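PDB 6KFQ: rhodopsin, which binds retinal within a bundle of membrane-spanning helices and probably acts as a light-driven proton pump, as several relatives in the microbial rhodopsin family do. Local coordinates for residues V169-I172 with V173-C177; V192-S195 with V196-F199; L18-A21 with F22-T25. All coordinates share one frame; numbering follows the deposited sequence.

How the interactions relate
The chain reaches interaction 3 first, in the last turns of helix 2-23, then interaction 1 in the middle of helix 158-184, and finally interaction 2 at the start of helix 194-218. Each joins residues a turn apart on one continuous stretch, closing no loop longer than a helical turn; the three follow in series and neither nest nor cross. None touches another: the centres of interactions 1 and 2 lie about 20 Å apart, and those of interactions 2 and 3 about 32 Å apart. Helix 194-218 links them indirectly, since it begins in interaction 2 and its later residues pack against the side chains of both 169-177 and 18-25.

Interaction 1 (V169-I172 with V173-C177); sequences VLTI and VLWIC. With MPG ([(Z)-octadec-9-enyl] (2R)-2,3-bis(oxidanyl)propanoate), chain F; RET (retinal), chain R; MPG ([(Z)-octadec-9-enyl] (2R)-2,3-bis(oxidanyl)propanoate), chain J.
Thr171 and Trp175 make the aromatic part of this contact: the threonine methyl CG2 sits over one face of the indole, 3.5 Å from the centroid of the five-membered ring, a CH-pi contact 12° off the ring normal. The opposite face receives the retinal, whose methyl C20 lies 3.3 Å from Trp175 NE1, so the indole is clamped between a helix neighbour and the chromophore. Threonine suits this place because its branches divide the work. A chi1 of -68° sets OG1 beside the backbone N and leaves CG2 opposite it, against the ring, while OG1 bonds to Leu167 O and accepts from a water at 3.2 Å. That water accepts from Trp175 NE1 at 3.0 Å, so the buried indole N-H is satisfied.

All this lies within helix 158-184 of the seven-helix microbial rhodopsin fold, where Trp175 belongs to the retinal pocket. The backbone is regular: Val173, Leu174, Trp175 and Ile176 each donate to the carbonyl four residues earlier.

Apolar pairs fill the remaining sides. Leu170 CD1 meets Leu174 CD1 at 3.6 Å, and Leu174 also touches Leu204 and Leu207 of helix 194-218. Ile172 CG2 lies alongside Ile176 CD1, 3.8 Å away, toward helix 124-153. Branched Val169 and Val173 offer methyls to two lipids: Val173 CG1 is 3.6 Å from C18 of MPG (chain J), Val173 CG2 3.8 Å from C13 of MPG (chain F).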
# COMPACT_ATOMS: atom_id res chain seq x y z
N VAL A 169 -4.51 4.80 11.20
CA VAL A 169 -5.73 4.03 11.40
C VAL A 169 -6.31 3.61 10.06
O VAL A 169 -6.72 2.46 9.88
CB VAL A 169 -6.75 4.84 12.22
CG1 VAL A 169 -8.07 4.12 12.28
CG2 VAL A 169 -6.23 5.05 13.62
N LEU A 170 -6.34 4.53 9.09
CA LEU A 170 -6.80 4.18 7.75
C LEU A 170 -6.00 3.02 7.18
O LEU A 170 -6.55 2.09 6.58
CB LEU A 170 -6.70 5.40 6.83
CG LEU A 170 -7.06 5.12 5.38
CD1 LEU A 170 -8.54 4.77 5.25
CD2 LEU A 170 -6.73 6.32 4.50
N THR A 171 -4.68 3.10 7.31
CA THR A 171 -3.80 2.05 6.83
C THR A 171 -4.10 0.72 7.52
O THR A 171 -4.28 -0.31 6.85
CB THR A 171 -2.35 2.48 7.05
OG1 THR A 171 -2.04 3.59 6.18
CG2 THR A 171 -1.36 1.36 6.81
N ILE A 172 -4.17 0.71 8.85
CA ILE A 172 -4.38 -0.55 9.55
C ILE A 172 -5.71 -1.19 9.14
O ILE A 172 -5.77 -2.39 8.84
CB ILE A 172 -4.31 -0.32 11.07
CG1 ILE A 172 -2.89 0.08 11.49
CG2 ILE A 172 -4.72 -1.58 11.84
CD1 ILE A 172 -2.83 0.52 12.93
N VAL A 173 -6.77 -0.38 9.07
CA VAL A 173 -8.08 -0.92 8.70
C VAL A 173 -8.05 -1.50 7.29
O VAL A 173 -8.50 -2.62 7.05
CB VAL A 173 -9.17 0.16 8.83
CG1 VAL A 173 -10.47 -0.33 8.24
CG2 VAL A 173 -9.35 0.53 10.31
N LEU A 174 -7.53 -0.72 6.33
CA LEU A 174 -7.57 -1.17 4.94
C LEU A 174 -6.62 -2.34 4.71
O LEU A 174 -6.98 -3.29 4.01
CB LEU A 174 -7.21 -0.00 4.01
CG LEU A 174 -8.24 1.13 3.89
CD1 LEU A 174 -7.70 2.19 2.96
CD2 LEU A 174 -9.58 0.62 3.38
N TRP A 175 -5.42 -2.29 5.30
CA TRP A 175 -4.46 -3.35 5.00
C TRP A 175 -4.93 -4.69 5.54
O TRP A 175 -4.64 -5.73 4.95
CB TRP A 175 -3.08 -3.02 5.56
CG TRP A 175 -2.34 -1.92 4.82
CD1 TRP A 175 -2.89 -0.83 4.19
CD2 TRP A 175 -0.92 -1.82 4.62
NE1 TRP A 175 -1.89 -0.05 3.63
CE2 TRP A 175 -0.68 -0.63 3.89
CE3 TRP A 175 0.17 -2.61 5.01
CZ2 TRP A 175 0.61 -0.23 3.53
CZ3 TRP A 175 1.44 -2.21 4.65
CH2 TRP A 175 1.66 -1.03 3.92
N ILE A 176 -5.63 -4.69 6.68
CA ILE A 176 -6.19 -5.93 7.20
C ILE A 176 -7.17 -6.55 6.21
O ILE A 176 -7.31 -7.78 6.15
CB ILE A 176 -6.81 -5.65 8.58
CG1 ILE A 176 -5.70 -5.47 9.61
CG2 ILE A 176 -7.75 -6.77 8.99
CD1 ILE A 176 -6.20 -4.97 10.92
N CYS A 177 -7.83 -5.73 5.39
CA CYS A 177 -8.78 -6.29 4.44
C CYS A 177 -8.10 -7.11 3.34
O CYS A 177 -8.74 -8.00 2.76
CB CYS A 177 -9.62 -5.18 3.80
SG CYS A 177 -10.70 -4.35 4.99
C4 MPG F . -2.99 2.50 18.48
C5 MPG F . -4.21 2.74 17.63
C6 MPG F . -4.68 1.53 16.85
C7 MPG F . -5.89 1.78 15.95
C8 MPG F . -6.42 0.54 15.31
C9 MPG F . -7.57 0.78 14.38
C10 MPG F . -8.28 -0.19 13.84
C11 MPG F . -8.03 -1.64 14.11
C12 MPG F . -9.11 -2.55 13.62
C13 MPG F . -9.16 -2.75 12.12
C14 MPG F . -10.28 -3.67 11.69
C15 MPG F . -10.29 -4.06 10.23
C16 MPG F . -11.43 -4.98 9.87
C17 MPG F . -11.43 -5.56 8.48
C18 MPG F . -12.57 -6.51 8.23
C1 RET R . -1.42 -10.80 1.13
C2 RET R . -1.61 -12.32 1.15
C3 RET R . -0.84 -13.06 2.23
C4 RET R . -1.16 -12.50 3.60
C5 RET R . -1.24 -10.99 3.66
C6 RET R . -1.27 -10.22 2.56
C7 RET R . -1.36 -8.77 2.70
C8 RET R . -1.27 -7.79 1.76
C9 RET R . -1.37 -6.35 1.93
C10 RET R . -1.45 -5.58 0.84
C11 RET R . -1.54 -4.15 0.77
C12 RET R . -1.57 -3.53 -0.40
C13 RET R . -1.65 -2.10 -0.63
C14 RET R . -1.55 -1.64 -1.90
C15 RET R . -1.57 -0.28 -2.34
C16 RET R . -0.17 -10.51 0.29
C17 RET R . -2.66 -10.25 0.40
C18 RET R . -1.10 -10.46 5.06
C19 RET R . -1.41 -5.79 3.33
C20 RET R . -1.80 -1.20 0.56
C14 MPG J . -10.33 7.15 8.75
C15 MPG J . -10.29 5.93 9.62
C16 MPG J . -10.28 4.62 8.87
C17 MPG J . -11.48 4.38 7.99
C18 MPG J . -11.49 3.03 7.31
O HOH W 1 -2.48 2.82 3.06

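Interaction 2 (V192-S195 with V196-F199); sequences VSLS and VEVF. With MPG ([(Z)-octadec-9-enyl] (2R)-2,3-bis(oxidanyl)propanoate), chain Q; MPG ([(Z)-octadec-9-enyl] (2R)-2,3-bis(oxidanyl)propanoate), chain G.
The Phe199 ring, one turn beyond Ser195, has a lipid chain over one face, with C16 of that MPG 3.9 Å above the ring centre, and a second MPG at its edge, where C6 lies in the ring plane. Trp5 adds an edge-to-face contact. Ser195 and Phe199 thus border the first lipid together: the serine OG approaches its C10, while bonding to Trp5 NE1.

The stretch opens helix 194-218 of the rhodopsin bundle, and Ser193 is its N-cap. Its OG lies between the backbone N and the carbonyl carbon (chi1 67°), from where it accepts a hydrogen bond from Val196 N at 3.2 Å. Serine suits the place because its short hydroxyl can reach forward to the amide of Val196, which has no preceding carbonyl of the helix to bind. Ser193 O then accepts from Glu197 N at 2.9 Å, beginning the regular backbone bonding.

Just before the cap, Val192 crosses Val196 at about a right angle, CB to CG1 at 3.7 Å, and closes one flank of the turn. On another, Leu194 CD1 meets Val198 CG2 at 3.9 Å and Glu197 OE2 at 3.7 Å. The extended Glu197 chain carries OE2 to Thr186 OG1, a hydrogen bond, while OE1 comes close to Glu187 OE2. Polar groups in this first turn are thus met from within the protein, the Val196 amide by the Ser193 cap and Glu197 OE2 by Thr186.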
# COMPACT_ATOMS: atom_id res chain seq x y z
N VAL A 192 -15.71 -16.11 -3.53
CA VAL A 192 -16.21 -15.14 -4.49
C VAL A 192 -15.48 -15.35 -5.81
O VAL A 192 -14.43 -15.99 -5.88
CB VAL A 192 -16.04 -13.68 -4.00
CG1 VAL A 192 -16.76 -13.48 -2.67
CG2 VAL A 192 -14.57 -13.32 -3.87
N SER A 193 -16.05 -14.79 -6.87
CA SER A 193 -15.48 -14.91 -8.20
C SER A 193 -14.24 -14.03 -8.33
O SER A 193 -14.01 -13.11 -7.54
CB SER A 193 -16.51 -14.51 -9.26
OG SER A 193 -16.78 -13.12 -9.16
N LEU A 194 -13.44 -14.33 -9.36
CA LEU A 194 -12.29 -13.48 -9.66
C LEU A 194 -12.72 -12.04 -9.94
O LEU A 194 -12.02 -11.09 -9.57
CB LEU A 194 -11.54 -14.05 -10.87
CG LEU A 194 -10.39 -13.20 -11.42
CD1 LEU A 194 -9.29 -13.02 -10.38
CD2 LEU A 194 -9.84 -13.80 -12.70
N SER A 195 -13.86 -11.85 -10.59
CA SER A 195 -14.34 -10.49 -10.83
C SER A 195 -14.59 -9.75 -9.52
O SER A 195 -14.22 -8.58 -9.38
CB SER A 195 -15.60 -10.51 -11.68
OG SER A 195 -16.20 -9.22 -11.67
N VAL A 196 -15.21 -10.42 -8.54
CA VAL A 196 -15.44 -9.80 -7.24
C VAL A 196 -14.12 -9.51 -6.55
O VAL A 196 -13.92 -8.42 -5.98
CB VAL A 196 -16.35 -10.69 -6.38
CG1 VAL A 196 -16.43 -10.15 -4.95
CG2 VAL A 196 -17.74 -10.78 -6.99
N GLU A 197 -13.20 -10.48 -6.56
CA GLU A 197 -11.88 -10.27 -5.96
C GLU A 197 -11.19 -9.04 -6.54
O GLU A 197 -10.61 -8.23 -5.81
CB GLU A 197 -11.01 -11.51 -6.18
CG GLU A 197 -9.58 -11.32 -5.74
CD GLU A 197 -8.67 -12.45 -6.20
OE1 GLU A 197 -7.44 -12.28 -6.09
OE2 GLU A 197 -9.18 -13.49 -6.69
N VAL A 198 -11.22 -8.90 -7.87
CA VAL A 198 -10.53 -7.78 -8.50
C VAL A 198 -11.20 -6.46 -8.10
O VAL A 198 -10.52 -5.47 -7.83
CB VAL A 198 -10.49 -7.97 -10.02
CG1 VAL A 198 -10.04 -6.70 -10.73
CG2 VAL A 198 -9.53 -9.12 -10.35
N PHE A 199 -12.53 -6.44 -8.07
CA PHE A 199 -13.25 -5.26 -7.59
C PHE A 199 -12.81 -4.88 -6.18
O PHE A 199 -12.54 -3.71 -5.90
CB PHE A 199 -14.76 -5.54 -7.62
CG PHE A 199 -15.58 -4.45 -6.96
CD1 PHE A 199 -15.80 -3.25 -7.61
CD2 PHE A 199 -16.12 -4.64 -5.70
CE1 PHE A 199 -16.55 -2.25 -7.01
CE2 PHE A 199 -16.88 -3.64 -5.10
CZ PHE A 199 -17.09 -2.44 -5.77
C7 MPG Q . -18.65 -11.78 -15.05
C8 MPG Q . -19.09 -11.85 -13.62
C9 MPG Q . -19.66 -10.57 -13.09
C10 MPG Q . -19.23 -9.94 -12.02
C11 MPG Q . -19.82 -8.70 -11.40
C12 MPG Q . -19.07 -8.23 -10.19
C13 MPG Q . -19.71 -7.04 -9.49
C14 MPG Q . -18.94 -6.55 -8.29
C15 MPG Q . -19.62 -5.43 -7.52
C16 MPG Q . -19.76 -4.13 -8.29
C17 MPG Q . -20.41 -3.02 -7.50
C18 MPG Q . -20.40 -1.68 -8.20
C2 MPG G . -20.17 -7.77 -4.93
C3 MPG G . -20.45 -6.83 -3.78
C4 MPG G . -19.23 -6.23 -3.14
C5 MPG G . -19.56 -5.38 -1.94
C6 MPG G . -18.62 -4.23 -1.66
C7 MPG G . -17.58 -4.51 -0.57
C8 MPG G . -16.94 -3.27 -0.02
C9 MPG G . -16.35 -2.38 -1.07
O1 MPG G . -21.12 -9.19 -6.64
C1 MPG G . -21.42 -8.17 -5.66
CXD MPG G . -21.73 -10.74 -8.33
O2 MPG G . -22.80 -11.07 -9.20
C21 MPG G . -21.30 -11.95 -7.51
O3 MPG G . -20.89 -12.98 -8.39
O4 MPG G . -23.20 -9.04 -7.50
CX3 MPG G . -22.11 -9.56 -7.44

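Interaction 3 (L18-A21 with F22-T25); sequences LYFA and FLLT
Leu18, Tyr19 and Phe20 offer their carbonyls to the amides of Phe22, Leu23 and Leu24 in the closing turns of a helix, the central bond being the straightest, with Leu23 N 2.9 Å from Tyr19 O at an N-H...O angle of 162°. The outer two are more bent. This is the end of helix 2-23, the first helix of the rhodopsin bundle.

The main side-chain contact joins Tyr19 and Leu23. Leu23 CG sits over a face of the phenol ring, 4.0 Å from its centroid and 15° off the normal, a CH-pi contact. Its two methyls spread over the same face: Leu23 CD1 approaches Tyr19 CE1 at 3.7 Å, and Leu23 CD2 approaches Tyr19 CZ at 3.5 Å. The tyrosine reaches this position because its CG is turned opposite the backbone N (chi1 -173°), which swings the ring along the helix toward the next turn. A branched leucine suits the place, since it can spread over a broad aromatic face while also touching Phe35 of helix 32-53 and Leu217 of helix 194-218. Shortening Leu23 to an alanine would probably leave the Tyr19 face without its apolar cover and the phenol freer to turn.

Phe20, by contrast, is buried, and its ring packs against Thr38 and Thr42 of helix 32-53 and Leu214 of helix 194-218. Beyond Leu24, Thr25 turns back on the helix: both its N and its OG1 donate to Phe22 O, with OG1 2.8 Å from that oxygen.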
# COMPACT_ATOMS: atom_id res chain seq x y z
N LEU A 18 -1.85 12.45 -11.32
CA LEU A 18 -1.83 13.78 -11.92
C LEU A 18 -2.17 14.85 -10.89
O LEU A 18 -1.53 15.91 -10.86
CB LEU A 18 -2.81 13.83 -13.09
CG LEU A 18 -2.57 12.84 -14.23
CD1 LEU A 18 -3.54 13.06 -15.37
CD2 LEU A 18 -1.12 12.93 -14.71
N TYR A 19 -3.17 14.60 -10.05
CA TYR A 19 -3.52 15.58 -9.03
C TYR A 19 -2.40 15.77 -8.02
O TYR A 19 -2.10 16.90 -7.62
CB TYR A 19 -4.81 15.17 -8.31
CG TYR A 19 -5.31 16.23 -7.36
CD1 TYR A 19 -5.59 15.93 -6.03
CD2 TYR A 19 -5.51 17.54 -7.79
CE1 TYR A 19 -6.06 16.89 -5.16
CE2 TYR A 19 -5.97 18.52 -6.93
CZ TYR A 19 -6.25 18.19 -5.62
OH TYR A 19 -6.71 19.15 -4.74
N PHE A 20 -1.77 14.67 -7.58
CA PHE A 20 -0.67 14.81 -6.63
C PHE A 20 0.52 15.52 -7.26
O PHE A 20 1.19 16.32 -6.60
CB PHE A 20 -0.24 13.44 -6.10
CG PHE A 20 -1.31 12.72 -5.34
CD1 PHE A 20 -2.43 13.39 -4.87
CD2 PHE A 20 -1.19 11.35 -5.09
CE1 PHE A 20 -3.42 12.71 -4.19
CE2 PHE A 20 -2.18 10.67 -4.40
CZ PHE A 20 -3.29 11.35 -3.95
N ALA A 21 0.79 15.26 -8.54
CA ALA A 21 1.84 16.00 -9.22
C ALA A 21 1.50 17.49 -9.28
O ALA A 21 2.39 18.34 -9.18
CB ALA A 21 2.07 15.44 -10.63
N PHE A 22 0.21 17.81 -9.42
CA PHE A 22 -0.20 19.21 -9.45
C PHE A 22 -0.01 19.88 -8.09
O PHE A 22 0.52 21.00 -8.01
CB PHE A 22 -1.66 19.33 -9.88
CG PHE A 22 -2.20 20.72 -9.78
CD1 PHE A 22 -1.96 21.65 -10.78
CD2 PHE A 22 -2.93 21.12 -8.66
CE1 PHE A 22 -2.43 22.94 -10.68
CE2 PHE A 22 -3.40 22.42 -8.55
CZ PHE A 22 -3.15 23.33 -9.57
N LEU A 23 -0.47 19.23 -7.01
CA LEU A 23 -0.36 19.84 -5.68
C LEU A 23 1.08 20.13 -5.30
O LEU A 23 1.35 21.00 -4.46
CB LEU A 23 -0.99 18.93 -4.62
CG LEU A 23 -2.47 18.56 -4.68
CD1 LEU A 23 -2.75 17.45 -3.65
CD2 LEU A 23 -3.33 19.78 -4.42
N LEU A 24 2.02 19.40 -5.91
CA LEU A 24 3.44 19.62 -5.63
C LEU A 24 3.84 21.07 -5.88
O LEU A 24 4.67 21.63 -5.15
CB LEU A 24 4.28 18.67 -6.49
CG LEU A 24 5.79 18.54 -6.29
CD1 LEU A 24 6.28 17.23 -6.88
CD2 LEU A 24 6.55 19.69 -6.93
N THR A 25 3.23 21.71 -6.88
CA THR A 25 3.63 23.06 -7.25
C THR A 25 3.28 24.09 -6.19
O THR A 25 3.80 25.21 -6.24
CB THR A 25 2.99 23.44 -8.60
OG1 THR A 25 1.58 23.61 -8.44
CG2 THR A 25 3.24 22.34 -9.61